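Local coordinates for protein beta-lactamase II (Erythrobacter litoralis, PDB 6V72) that probably opens the ring of beta-lactam antibiotics by hydrolysis, as a zinc-dependent class B enzyme of the metallo-beta-lactamase superfamily, at residues A11-D16 with P48-G53; H37-D42 with D71-Q76; T67-E72 with M224-P229; A107-N112 with P132-I137. All blocks are in the same frame, centred on the assembly; numbering follows the deposited sequence.

In the fold
Contact 2 is the buried one, while contacts 1, 3 and 4 lie at the surface. Contacts 1 and 2 use neighbouring antiparallel strands of the nine-stranded sheet, 34-41 and 49-58: a short N-terminal helix reaches the second through a glutamine amide, and helix 71-84 packs on the first with aliphatic and amide atoms. Contact 3 shares Asp71 and Glu72 with contact 2 and touches contact 1, but it joins two loops by an oblique aromatic pair beside the zinc-ligand residues. Contact 4, whose centre is about 17 Å from those of contacts 2 and 3, stacks an arginine on a histidine farther across the same sheet.

Contact 1. Residues A11-D16 with P48-G53; sequences AEQEAD and PIPSNG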
loop_
_atom_site.group_PDB
_atom_site.type_symbol
_atom_site.label_atom_id
_atom_site.label_comp_id
_atom_site.label_asym_id
_atom_site.label_seq_id
_atom_site.Cartn_x
_atom_site.Cartn_y
_atom_site.Cartn_z
ATOM N N ALA A 11 16.756 -9.748 -14.452
ATOM C CA ALA A 11 16.743 -10.792 -15.473
ATOM C C ALA A 11 15.410 -11.531 -15.492
ATOM O O ALA A 11 14.826 -11.746 -16.561
ATOM C CB ALA A 11 17.897 -11.767 -15.245
ATOM N N GLU A 12 14.904 -11.915 -14.317
ATOM C CA GLU A 12 13.607 -12.583 -14.259
ATOM C C GLU A 12 12.492 -11.668 -14.758
ATOM O O GLU A 12 11.559 -12.121 -15.432
ATOM C CB GLU A 12 13.326 -13.057 -12.833
ATOM C CG GLU A 12 14.212 -14.225 -12.384
ATOM C CD GLU A 12 14.213 -14.430 -10.875
ATOM O OE1 GLU A 12 14.578 -15.536 -10.418
ATOM O OE2 GLU A 12 13.853 -13.486 -10.141
ATOM N N GLN A 13 12.581 -10.368 -14.451
ATOM C CA GLN A 13 11.517 -9.449 -14.842
ATOM C C GLN A 13 11.506 -9.205 -16.343
ATOM O O GLN A 13 10.452 -8.890 -16.907
ATOM C CB GLN A 13 11.657 -8.118 -14.101
ATOM C CG GLN A 13 11.367 -8.177 -12.609
ATOM C CD GLN A 13 11.458 -6.809 -11.957
ATOM O OE1 GLN A 13 10.819 -5.853 -12.406
ATOM N NE2 GLN A 13 12.282 -6.697 -10.912
ATOM N N GLU A 14 12.656 -9.340 -17.002
ATOM C CA GLU A 14 12.775 -9.079 -18.428
ATOM C C GLU A 14 12.842 -10.349 -19.267
ATOM O O GLU A 14 12.983 -10.255 -20.488
ATOM C CB GLU A 14 14.007 -8.211 -18.695
ATOM C CG GLU A 14 13.987 -6.891 -17.918
ATOM C CD GLU A 14 15.170 -5.997 -18.246
ATOM O OE1 GLU A 14 16.098 -6.479 -18.928
ATOM O OE2 GLU A 14 15.172 -4.814 -17.834
ATOM N N ALA A 15 12.738 -11.527 -18.646
ATOM C CA ALA A 15 12.822 -12.775 -19.401
ATOM C C ALA A 15 11.733 -12.876 -20.466
ATOM O O ALA A 15 11.949 -13.493 -21.514
ATOM C CB ALA A 15 12.746 -13.968 -18.450
ATOM N N ASP A 16 10.567 -12.268 -20.221
ATOM C CA ASP A 16 9.459 -12.342 -21.171
ATOM C C ASP A 16 9.785 -11.685 -22.507
ATOM O O ASP A 16 9.336 -12.163 -23.554
ATOM C CB ASP A 16 8.217 -11.663 -20.590
ATOM C CG ASP A 16 7.802 -12.236 -19.257
ATOM O OD1 ASP A 16 6.727 -11.842 -18.762
ATOM O OD2 ASP A 16 8.542 -13.073 -18.706
ATOM N N PRO A 48 14.915 -5.031 -6.939
ATOM C CA PRO A 48 14.773 -3.937 -7.917
ATOM C C PRO A 48 13.321 -3.748 -8.339
ATOM O O PRO A 48 12.649 -4.700 -8.737
ATOM C CB PRO A 48 15.643 -4.397 -9.096
ATOM C CG PRO A 48 15.643 -5.905 -8.991
ATOM C CD PRO A 48 15.595 -6.211 -7.510
ATOM N N ILE A 49 12.853 -2.508 -8.266
ATOM C CA ILE A 49 11.493 -2.125 -8.642
ATOM C C ILE A 49 11.569 -1.353 -9.953
ATOM O O ILE A 49 12.363 -0.412 -10.058
ATOM C CB ILE A 49 10.817 -1.266 -7.556
ATOM C CG1 ILE A 49 10.780 -2.014 -6.219
ATOM C CG2 ILE A 49 9.408 -0.844 -7.994
ATOM C CD1 ILE A 49 9.764 -1.454 -5.247
ATOM N N PRO A 50 10.773 -1.703 -10.958
ATOM C CA PRO A 50 10.839 -0.976 -12.225
ATOM C C PRO A 50 10.068 0.333 -12.190
ATOM O O PRO A 50 9.059 0.476 -11.497
ATOM C CB PRO A 50 10.184 -1.946 -13.218
ATOM C CG PRO A 50 9.155 -2.680 -12.344
ATOM C CD PRO A 50 9.824 -2.838 -11.002
ATOM N N SER A 51 10.574 1.298 -12.957
ATOM C CA SER A 51 9.814 2.474 -13.349
ATOM C C SER A 51 9.849 2.555 -14.865
ATOM O O SER A 51 10.934 2.445 -15.462
ATOM C CB SER A 51 10.375 3.762 -12.710
ATOM O OG SER A 51 9.538 4.871 -13.026
ATOM N N ASN A 52 8.665 2.681 -15.482
ATOM C CA ASN A 52 8.507 2.721 -16.932
ATOM C C ASN A 52 8.033 4.091 -17.398
ATOM O O ASN A 52 7.151 4.690 -16.779
ATOM C CB ASN A 52 7.461 1.720 -17.435
ATOM C CG ASN A 52 7.672 0.322 -16.927
ATOM O OD1 ASN A 52 6.716 -0.331 -16.454
ATOM N ND2 ASN A 52 8.872 -0.166 -17.026
ATOM N N GLY A 53 8.550 4.523 -18.538
ATOM C CA GLY A 53 8.004 5.654 -19.247
ATOM C C GLY A 53 8.103 5.425 -20.743
ATOM O O GLY A 53 8.395 4.301 -21.167
#
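Gln13 lays its terminal amide across the start of strand 49-58, with NE2 at the carbonyl of Pro48 and OE1 against the ring of Pro50. The chain is extended beyond CG (chi2 -177°), which carries the amide across a gap that the backbones do not close: Gln13 CA and Pro50 CA are 8.9 Å apart. Its nitrogen gives the one hydrogen bond between the segments, Gln13 NE2 to Pro48 O at 3.0 Å. That bond is bent, with 150° at the hydrogen; the acceptor lies close to the glutamine's amide plane, whereas the donor is tilted 32° from the carbonyl plane. On its other branch Gln13 OE1 meets Pro50 CD at 3.5 Å and Pro50 CG at 3.6 Å, the two side chains crossing at about a right angle. The aliphatic part of Pro48 is more distant, its CG 4.0 Å from Gln13 NE2.

Tyr40, on the neighbouring antiparallel strand 34-41, touches Gln13 and both prolines, so the amide rests on two strands of the large sheet. The Pro50 side chain is about 5 Å from that of His226 (nearest atoms), a zinc ligand in a structure of this protein though no zinc is bound to this chain.

With one bond at NE2 and van der Waals contact at OE1, the chemistry implies a light, directional attachment of the N-terminal helix, and the bond to Pro48 O fixes which way the amide faces.

Contact 2. Residues H37-D42 with D71-Q76; sequences HTTYLD and DEQTEQ. With CA (calcium ion), chain C; FMT (formic acid), chain J.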
loop_
_atom_site.group_PDB
_atom_site.type_symbol
_atom_site.label_atom_id
_atom_site.label_comp_id
_atom_site.label_asym_id
_atom_site.label_seq_id
_atom_site.Cartn_x
_atom_site.Cartn_y
_atom_site.Cartn_z
ATOM N N HIS A 37 10.923 2.997 -21.880
ATOM C CA HIS A 37 12.140 2.963 -21.086
ATOM C C HIS A 37 11.821 2.409 -19.709
ATOM O O HIS A 37 10.812 2.778 -19.095
ATOM C CB HIS A 37 12.834 4.339 -20.990
ATOM C CG HIS A 37 12.028 5.453 -20.364
ATOM N ND1 HIS A 37 11.949 5.643 -18.997
ATOM C CD2 HIS A 37 11.369 6.499 -20.926
ATOM C CE1 HIS A 37 11.221 6.718 -18.746
ATOM N NE2 HIS A 37 10.867 7.262 -19.899
ATOM N N THR A 38 12.690 1.530 -19.224
ATOM C CA THR A 38 12.545 0.941 -17.899
ATOM C C THR A 38 13.850 1.093 -17.142
ATOM O O THR A 38 14.924 0.778 -17.672
ATOM C CB THR A 38 12.157 -0.540 -17.981
ATOM O OG1 THR A 38 10.932 -0.654 -18.706
ATOM C CG2 THR A 38 11.974 -1.155 -16.579
ATOM N N THR A 39 13.749 1.552 -15.900
ATOM C CA THR A 39 14.885 1.610 -15.001
ATOM C C THR A 39 14.487 1.032 -13.653
ATOM O O THR A 39 13.305 0.882 -13.337
ATOM C CB THR A 39 15.395 3.043 -14.829
ATOM O OG1 THR A 39 14.303 3.916 -14.490
ATOM C CG2 THR A 39 16.114 3.534 -16.100
ATOM N N TYR A 40 15.487 0.723 -12.843
ATOM C CA TYR A 40 15.242 -0.007 -11.609
ATOM C C TYR A 40 15.843 0.724 -10.425
ATOM O O TYR A 40 16.881 1.393 -10.522
ATOM C CB TYR A 40 15.808 -1.444 -11.657
ATOM C CG TYR A 40 15.156 -2.267 -12.731
ATOM C CD1 TYR A 40 15.645 -2.257 -14.037
ATOM C CD2 TYR A 40 14.019 -3.022 -12.463
ATOM C CE1 TYR A 40 15.034 -2.995 -15.031
ATOM C CE2 TYR A 40 13.402 -3.768 -13.453
ATOM C CZ TYR A 40 13.914 -3.749 -14.735
ATOM O OH TYR A 40 13.310 -4.485 -15.734
ATOM N N LEU A 41 15.171 0.577 -9.297
ATOM C CA LEU A 41 15.656 1.131 -8.052
ATOM C C LEU A 41 15.599 0.038 -7.004
ATOM O O LEU A 41 14.592 -0.664 -6.892
ATOM C CB LEU A 41 14.807 2.333 -7.649
ATOM C CG LEU A 41 15.232 2.957 -6.339
ATOM C CD1 LEU A 41 16.431 3.836 -6.636
ATOM C CD2 LEU A 41 14.098 3.788 -5.813
ATOM N N ASP A 42 16.682 -0.109 -6.251
ATOM C CA ASP A 42 16.752 -1.034 -5.126
ATOM C C ASP A 42 17.381 -0.282 -3.949
ATOM O O ASP A 42 18.516 -0.559 -3.558
ATOM C CB ASP A 42 17.556 -2.278 -5.495
ATOM C CG ASP A 42 17.392 -3.392 -4.490
ATOM O OD1 ASP A 42 17.877 -4.514 -4.761
ATOM O OD2 ASP A 42 16.762 -3.153 -3.440
ATOM N N ASP A 71 18.577 11.069 -11.977
ATOM C CA ASP A 71 19.183 11.976 -12.952
ATOM C C ASP A 71 20.109 11.238 -13.907
ATOM O O ASP A 71 20.046 11.449 -15.125
ATOM C CB ASP A 71 19.939 13.109 -12.248
ATOM C CG ASP A 71 20.734 12.659 -10.994
ATOM O OD1 ASP A 71 21.078 11.457 -10.804
ATOM O OD2 ASP A 71 21.029 13.561 -10.180
ATOM N N GLU A 72 20.981 10.373 -13.380
ATOM C CA GLU A 72 21.936 9.691 -14.254
ATOM C C GLU A 72 21.221 8.805 -15.267
ATOM O O GLU A 72 21.615 8.729 -16.439
ATOM C CB GLU A 72 22.915 8.853 -13.429
ATOM C CG GLU A 72 23.802 9.674 -12.535
ATOM C CD GLU A 72 24.575 10.706 -13.327
ATOM O OE1 GLU A 72 25.287 10.311 -14.284
ATOM O OE2 GLU A 72 24.430 11.905 -13.020
ATOM N N GLN A 73 20.158 8.133 -14.833
ATOM C CA GLN A 73 19.418 7.312 -15.777
ATOM C C GLN A 73 18.691 8.182 -16.790
ATOM O O GLN A 73 18.583 7.820 -17.970
ATOM C CB GLN A 73 18.419 6.423 -15.036
ATOM C CG GLN A 73 19.040 5.295 -14.227
ATOM C CD GLN A 73 18.083 4.785 -13.162
ATOM O OE1 GLN A 73 17.023 5.370 -12.928
ATOM N NE2 GLN A 73 18.442 3.676 -12.523
ATOM N N THR A 74 18.135 9.302 -16.332
ATOM C CA THR A 74 17.415 10.170 -17.251
ATOM C C THR A 74 18.367 10.727 -18.303
ATOM O O THR A 74 18.021 10.812 -19.487
ATOM C CB THR A 74 16.715 11.280 -16.465
ATOM O OG1 THR A 74 15.793 10.666 -15.548
ATOM C CG2 THR A 74 15.924 12.190 -17.382
ATOM N N GLU A 75 19.594 11.050 -17.893
ATOM C CA GLU A 75 20.607 11.480 -18.855
ATOM C C GLU A 75 20.860 10.397 -19.902
ATOM O O GLU A 75 21.083 10.699 -21.087
ATOM C CB GLU A 75 21.915 11.832 -18.114
ATOM C CG GLU A 75 21.825 13.095 -17.285
ATOM C CD GLU A 75 22.928 13.214 -16.228
ATOM O OE1 GLU A 75 23.850 12.378 -16.199
ATOM O OE2 GLU A 75 22.852 14.133 -15.398
ATOM N N GLN A 76 20.817 9.126 -19.491
ATOM C CA GLN A 76 21.041 8.056 -20.459
ATOM C C GLN A 76 19.902 7.959 -21.462
ATOM O O GLN A 76 20.142 7.686 -22.640
ATOM C CB GLN A 76 21.263 6.726 -19.741
ATOM C CG GLN A 76 22.601 6.731 -19.018
ATOM C CD GLN A 76 22.911 5.458 -18.265
ATOM O OE1 GLN A 76 22.017 4.710 -17.884
ATOM N NE2 GLN A 76 24.210 5.211 -18.038
HETATM CA CA CA C . 25.790 11.053 -16.494
HETATM C C FMT J . 8.210 -3.522 -16.763
HETATM O O1 FMT J . 7.837 -2.943 -15.749
HETATM O O2 FMT J . 8.982 -3.050 -17.592
HETATM O O HOH W 1 24.272 9.372 -17.241
HETATM O O HOH W 2 25.943 12.192 -18.514
#
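Gln73 and Thr39 reach toward one another from opposite directions, and their meeting is the close-packed part of this contact. Gln73 OE1 lies 3.4 Å from Thr39 CB, while the methyl Thr39 CG2 rests 3.8 Å from Gln73 CB, so the shaft and the amide of the glutamine are both touched by one small side chain. With chi1 at 51°, Thr39 tucks OG1 between its backbone N and C and swings the methyl to the shaft of the glutamine. Past the threonine the extended Gln73 chain ends at the backbone: NE2 makes a weak hydrogen bond to Tyr40 O at 3.4 Å. The same nitrogen has a second acceptor in Glu24, so the amide is held by more than this long bond.

The arrangement belongs to the alpha-beta/beta-alpha sandwich of the metallo-beta-lactamases, in which helices cover the outer faces of the sheets; here the first turn of helix 71-84 lies on strand 34-41. The CB of Tyr40 points away from the helix, and its hydroxyl is hydrogen-bonded to Glu14.

A different environment lies on the solvent side of the turn, where water and a calcium ion meet the side chains. Glu72 OE1 and Glu75 OE1 each bind calcium at 2.4 Å, one oxygen from each carboxylate. Two waters add to the coordination, and one of them also donates to Glu72 O at 2.8 Å. Both glutamates additionally touch a crystal neighbour, whereas Gln73, between them in sequence, faces the buried Thr39.

Contact 3. Residues T67-E72 with M224-P229; sequences TAWTDE and MSHSPP. With CA (calcium ion), chain C.
Trp69 and His226 supply the aromatic part of this contact, meeting through a few ring atoms at the far end of the indole. Trp69 CH2 and CZ2 lie 3.8 Å and 3.9 Å from His226 CE1. The planes are inclined by 31° and the centroids of the six-membered ring and the imidazole are 5.6 Å apart, which fits neither a parallel stack nor an edge-to-face pair. Neither CB points at the opposing segment; the ends of both side chains come nearer than their CB atoms. Behind the imidazole, Ser225 CB packs against one ring face, offset toward the rim.

Hydrogen bonding orients each ring separately. His226 ND1 donates to Pro50 O and Trp69 NE1 to Ile49 O, two carbonyls of strand 49-58, with a weak second bond from Trp69 NE1 to Thr39 O on strand 34-41. This is the rim of the metallo-beta-lactamase active site: His226 is a zinc ligand seen in a structure of this protein, although the metal is absent from this chain, and Cys184, another ligand, has its side chain about 4 Å from that of His226 (nearest atoms). Use of ND1 by Pro50 is consistent with NE2 being the nitrogen that faces the metal.

A further set of polar bonds shapes the loop that carries Trp69. Thr67 OG1 donates to Ala68 O at 3.0 Å, in the carbonyl plane and on a lone pair. Thr70 serves as N-cap of helix 71-84, its OG1 accepting from Gln73 N, while Thr74 OG1 bonds Ala68 N.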
loop_
_atom_site.group_PDB
_atom_site.type_symbol
_atom_site.label_atom_id
_atom_site.label_comp_id
_atom_site.label_asym_id
_atom_site.label_seq_id
_atom_site.Cartn_x
_atom_site.Cartn_y
_atom_site.Cartn_z
ATOM N N THR A 67 10.396 10.755 -16.390
ATOM C CA THR A 67 11.818 10.543 -16.216
ATOM C C THR A 67 12.073 9.123 -15.706
ATOM O O THR A 67 11.147 8.372 -15.379
ATOM C CB THR A 67 12.400 11.565 -15.242
ATOM O OG1 THR A 67 11.893 11.317 -13.930
ATOM C CG2 THR A 67 12.070 13.008 -15.667
ATOM N N ALA A 68 13.347 8.749 -15.656
ATOM C CA ALA A 68 13.746 7.535 -14.958
ATOM C C ALA A 68 13.799 7.798 -13.458
ATOM O O ALA A 68 13.484 8.891 -12.991
ATOM C CB ALA A 68 15.096 7.050 -15.472
ATOM N N TRP A 69 14.206 6.782 -12.687
ATOM C CA TRP A 69 14.313 6.960 -11.243
ATOM C C TRP A 69 15.307 8.056 -10.887
ATOM O O TRP A 69 15.110 8.787 -9.911
ATOM C CB TRP A 69 14.754 5.667 -10.566
ATOM C CG TRP A 69 13.729 4.573 -10.419
ATOM C CD1 TRP A 69 13.723 3.374 -11.068
ATOM C CD2 TRP A 69 12.620 4.534 -9.506
ATOM N NE1 TRP A 69 12.677 2.602 -10.641
ATOM C CE2 TRP A 69 11.981 3.285 -9.682
ATOM C CE3 TRP A 69 12.102 5.430 -8.570
ATOM C CZ2 TRP A 69 10.849 2.917 -8.962
ATOM C CZ3 TRP A 69 10.981 5.054 -7.848
ATOM C CH2 TRP A 69 10.367 3.817 -8.057
ATOM N N THR A 70 16.406 8.167 -11.637
ATOM C CA THR A 70 17.494 9.050 -11.229
ATOM C C THR A 70 17.866 10.000 -12.357
ATOM O O THR A 70 17.528 9.773 -13.524
ATOM C CB THR A 70 18.747 8.275 -10.802
ATOM O OG1 THR A 70 19.330 7.634 -11.937
ATOM C CG2 THR A 70 18.402 7.226 -9.759
ATOM N N ASP A 71 18.577 11.069 -11.977
ATOM C CA ASP A 71 19.183 11.976 -12.952
ATOM C C ASP A 71 20.109 11.238 -13.907
ATOM O O ASP A 71 20.046 11.449 -15.125
ATOM C CB ASP A 71 19.939 13.109 -12.248
ATOM C CG ASP A 71 20.734 12.659 -10.994
ATOM O OD1 ASP A 71 21.078 11.457 -10.804
ATOM O OD2 ASP A 71 21.029 13.561 -10.180
ATOM N N GLU A 72 20.981 10.373 -13.380
ATOM C CA GLU A 72 21.936 9.691 -14.254
ATOM C C GLU A 72 21.221 8.805 -15.267
ATOM O O GLU A 72 21.615 8.729 -16.439
ATOM C CB GLU A 72 22.915 8.853 -13.429
ATOM C CG GLU A 72 23.802 9.674 -12.535
ATOM C CD GLU A 72 24.575 10.706 -13.327
ATOM O OE1 GLU A 72 25.287 10.311 -14.284
ATOM O OE2 GLU A 72 24.430 11.905 -13.020
HETATM N N MSE A 224 2.015 1.116 -17.996
HETATM C CA MSE A 224 1.900 1.784 -16.697
HETATM C C MSE A 224 3.247 1.932 -16.017
HETATM O O MSE A 224 4.238 1.390 -16.508
HETATM C CB MSE A 224 0.911 1.038 -15.790
HETATM C CG MSE A 224 1.407 -0.328 -15.315
HETATM SE SE MSE A 224 -0.062 -1.604 -15.180
HETATM C CE MSE A 224 -0.099 -2.104 -17.079
ATOM N N SER A 225 3.293 2.667 -14.895
ATOM C CA SER A 225 4.584 3.095 -14.352
ATOM C C SER A 225 5.373 1.958 -13.723
ATOM O O SER A 225 6.603 1.958 -13.806
ATOM C CB SER A 225 4.404 4.213 -13.330
ATOM O OG SER A 225 4.027 5.423 -13.980
ATOM N N HIS A 226 4.721 0.977 -13.099
ATOM C CA HIS A 226 5.504 0.053 -12.285
ATOM C C HIS A 226 5.240 -1.416 -12.594
ATOM O O HIS A 226 5.578 -2.290 -11.782
ATOM C CB HIS A 226 5.283 0.372 -10.809
ATOM C CG HIS A 226 5.756 1.739 -10.441
ATOM N ND1 HIS A 226 7.086 2.102 -10.511
ATOM C CD2 HIS A 226 5.084 2.845 -10.050
ATOM C CE1 HIS A 226 7.213 3.367 -10.146
ATOM N NE2 HIS A 226 6.013 3.840 -9.863
ATOM N N SER A 227 4.646 -1.710 -13.743
ATOM C CA SER A 227 4.411 -3.068 -14.202
ATOM C C SER A 227 4.582 -3.090 -15.715
ATOM O O SER A 227 4.441 -2.059 -16.370
ATOM C CB SER A 227 3.007 -3.563 -13.821
ATOM O OG SER A 227 2.867 -3.685 -12.421
ATOM N N PRO A 228 4.902 -4.245 -16.287
ATOM C CA PRO A 228 5.067 -4.325 -17.757
ATOM C C PRO A 228 3.745 -4.198 -18.497
ATOM O O PRO A 228 2.662 -4.372 -17.915
ATOM C CB PRO A 228 5.701 -5.711 -17.969
ATOM C CG PRO A 228 5.531 -6.428 -16.702
ATOM C CD PRO A 228 5.372 -5.455 -15.598
ATOM N N PRO A 229 3.788 -3.883 -19.792
ATOM C CA PRO A 229 2.545 -3.678 -20.545
ATOM C C PRO A 229 1.730 -4.953 -20.637
ATOM O O PRO A 229 2.258 -6.066 -20.712
ATOM C CB PRO A 229 3.014 -3.249 -21.939
ATOM C CG PRO A 229 4.458 -3.009 -21.842
ATOM C CD PRO A 229 4.989 -3.646 -20.606
HETATM CA CA CA C . 25.790 11.053 -16.494
HETATM O O HOH W 1 24.272 9.372 -17.241
HETATM O O HOH W 2 25.943 12.192 -18.514
#

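Contact 4. Residues A107-N112 with P132-I137; sequences ALHGAN and PARNAI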
loop_
_atom_site.group_PDB
_atom_site.type_symbol
_atom_site.label_atom_id
_atom_site.label_comp_id
_atom_site.label_asym_id
_atom_site.label_seq_id
_atom_site.Cartn_x
_atom_site.Cartn_y
_atom_site.Cartn_z
ATOM N N ALA A 107 17.862 16.905 -14.818
ATOM C CA ALA A 107 18.537 16.403 -16.011
ATOM C C ALA A 107 17.852 16.909 -17.271
ATOM O O ALA A 107 18.516 17.295 -18.231
ATOM C CB ALA A 107 18.572 14.869 -16.000
ATOM N N LEU A 108 16.516 16.929 -17.285
ATOM C CA LEU A 108 15.843 17.425 -18.477
ATOM C C LEU A 108 16.134 18.902 -18.697
ATOM O O LEU A 108 16.359 19.340 -19.831
ATOM C CB LEU A 108 14.339 17.183 -18.361
ATOM C CG LEU A 108 13.922 15.731 -18.201
ATOM C CD1 LEU A 108 12.402 15.663 -18.154
ATOM C CD2 LEU A 108 14.484 14.897 -19.356
ATOM N N HIS A 109 16.136 19.686 -17.629
ATOM C CA HIS A 109 16.394 21.107 -17.812
ATOM C C HIS A 109 17.841 21.375 -18.186
ATOM O O HIS A 109 18.110 22.276 -18.988
ATOM C CB HIS A 109 15.999 21.852 -16.559
ATOM C CG HIS A 109 14.521 21.853 -16.346
ATOM N ND1 HIS A 109 13.945 22.205 -15.152
ATOM C CD2 HIS A 109 13.501 21.530 -17.182
ATOM C CE1 HIS A 109 12.633 22.138 -15.261
ATOM N NE2 HIS A 109 12.335 21.724 -16.484
ATOM N N GLY A 110 18.771 20.584 -17.652
ATOM C CA GLY A 110 20.147 20.709 -18.091
ATOM C C GLY A 110 20.308 20.450 -19.575
ATOM O O GLY A 110 21.218 20.989 -20.210
ATOM N N ALA A 111 19.435 19.619 -20.147
ATOM C CA ALA A 111 19.426 19.326 -21.571
ATOM C C ALA A 111 18.526 20.267 -22.367
ATOM O O ALA A 111 18.273 20.005 -23.549
ATOM C CB ALA A 111 18.995 17.875 -21.812
ATOM N N ASN A 112 18.025 21.337 -21.740
ATOM C CA ASN A 112 17.188 22.340 -22.409
ATOM C C ASN A 112 15.927 21.726 -22.998
ATOM O O ASN A 112 15.464 22.133 -24.061
ATOM C CB ASN A 112 17.966 23.078 -23.500
ATOM C CG ASN A 112 18.809 24.208 -22.950
ATOM O OD1 ASN A 112 18.994 24.330 -21.739
ATOM N ND2 ASN A 112 19.323 25.050 -23.844
ATOM N N PRO A 132 9.808 21.960 -10.427
ATOM C CA PRO A 132 8.602 21.900 -11.257
ATOM C C PRO A 132 8.944 21.868 -12.736
ATOM O O PRO A 132 9.998 22.344 -13.170
ATOM C CB PRO A 132 7.859 23.189 -10.892
ATOM C CG PRO A 132 8.952 24.142 -10.524
ATOM C CD PRO A 132 10.042 23.309 -9.880
ATOM N N ALA A 133 8.042 21.281 -13.510
ATOM C CA ALA A 133 8.130 21.426 -14.950
ATOM C C ALA A 133 7.965 22.895 -15.315
ATOM O O ALA A 133 7.307 23.670 -14.611
ATOM C CB ALA A 133 7.061 20.588 -15.666
ATOM N N ARG A 134 8.572 23.277 -16.429
ATOM C CA ARG A 134 8.524 24.674 -16.833
ATOM C C ARG A 134 7.131 25.072 -17.308
ATOM O O ARG A 134 6.693 26.207 -17.069
ATOM C CB ARG A 134 9.571 24.923 -17.921
ATOM C CG ARG A 134 11.018 24.760 -17.416
ATOM C CD ARG A 134 11.994 25.487 -18.312
ATOM N NE ARG A 134 13.390 25.138 -18.045
ATOM C CZ ARG A 134 14.074 25.529 -16.976
ATOM N NH1 ARG A 134 13.491 26.270 -16.044
ATOM N NH2 ARG A 134 15.346 25.177 -16.841
ATOM N N ASN A 135 6.401 24.150 -17.920
ATOM C CA ASN A 135 5.183 24.498 -18.629
ATOM C C ASN A 135 3.991 23.785 -18.012
ATOM O O ASN A 135 4.039 22.577 -17.771
ATOM C CB ASN A 135 5.315 24.115 -20.095
ATOM C CG ASN A 135 6.476 24.804 -20.756
ATOM O OD1 ASN A 135 6.417 26.007 -21.022
ATOM N ND2 ASN A 135 7.534 24.051 -21.031
ATOM N N ALA A 136 2.917 24.524 -17.795
ATOM C CA ALA A 136 1.681 23.981 -17.249
ATOM C C ALA A 136 0.713 23.640 -18.377
ATOM O O ALA A 136 0.367 24.509 -19.189
ATOM C CB ALA A 136 1.032 25.000 -16.317
ATOM N N ILE A 137 0.241 22.388 -18.391
ATOM C CA ILE A 137 -0.724 21.959 -19.404
ATOM C C ILE A 137 -2.046 22.690 -19.209
ATOM O O ILE A 137 -2.545 22.827 -18.081
ATOM C CB ILE A 137 -0.930 20.438 -19.314
ATOM C CG1 ILE A 137 0.377 19.681 -19.549
ATOM C CG2 ILE A 137 -2.034 19.958 -20.264
ATOM C CD1 ILE A 137 0.317 18.202 -19.047
#
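His109 has CG anti to its carbonyl carbon (chi1 -69°), carrying the imidazole out from the helix, while Arg134 runs extended from CG to NE and then bends at its last torsion (chi4 -73°) to set its guanidinium flat on that ring. The planes differ by 22° and the centres are 3.8 Å apart, with Arg134 NE above the middle of the imidazole. The overlap continues at both ends: Arg134 NH2 reaches His109 CB at 3.4 Å, and Arg134 CG meets His109 NE2 at 3.4 Å. Around the rim of the ring, Pro132 O lies in its plane, 3.4 Å from His109 CE1. Arg134 is exposed and touches a crystal neighbour, so its pose may owe something to the lattice.

On strand 114-117, Thr115 OG1 is hydrogen-bonded to both His109 NE2 and Arg134 N, tying the two partners to one hydroxyl. Helix 105-110 links strands 89-93 and 114-117 in a beta-alpha-beta crossover. It closes with a Schellman motif, Ile113 N to Leu108 O and Asn112 N to His109 O, with Asn112 as the C-prime residue at positive phi. The stack joins the last turn, which holds His109, to the residues just before strand 135-139.

A cationic group lying on the imidazole would be expected to discourage protonation of His109, so the chemistry points to a stacked arginine-histidine pair with a probably neutral ring, its NE2 held in the hydrogen bond with Thr115.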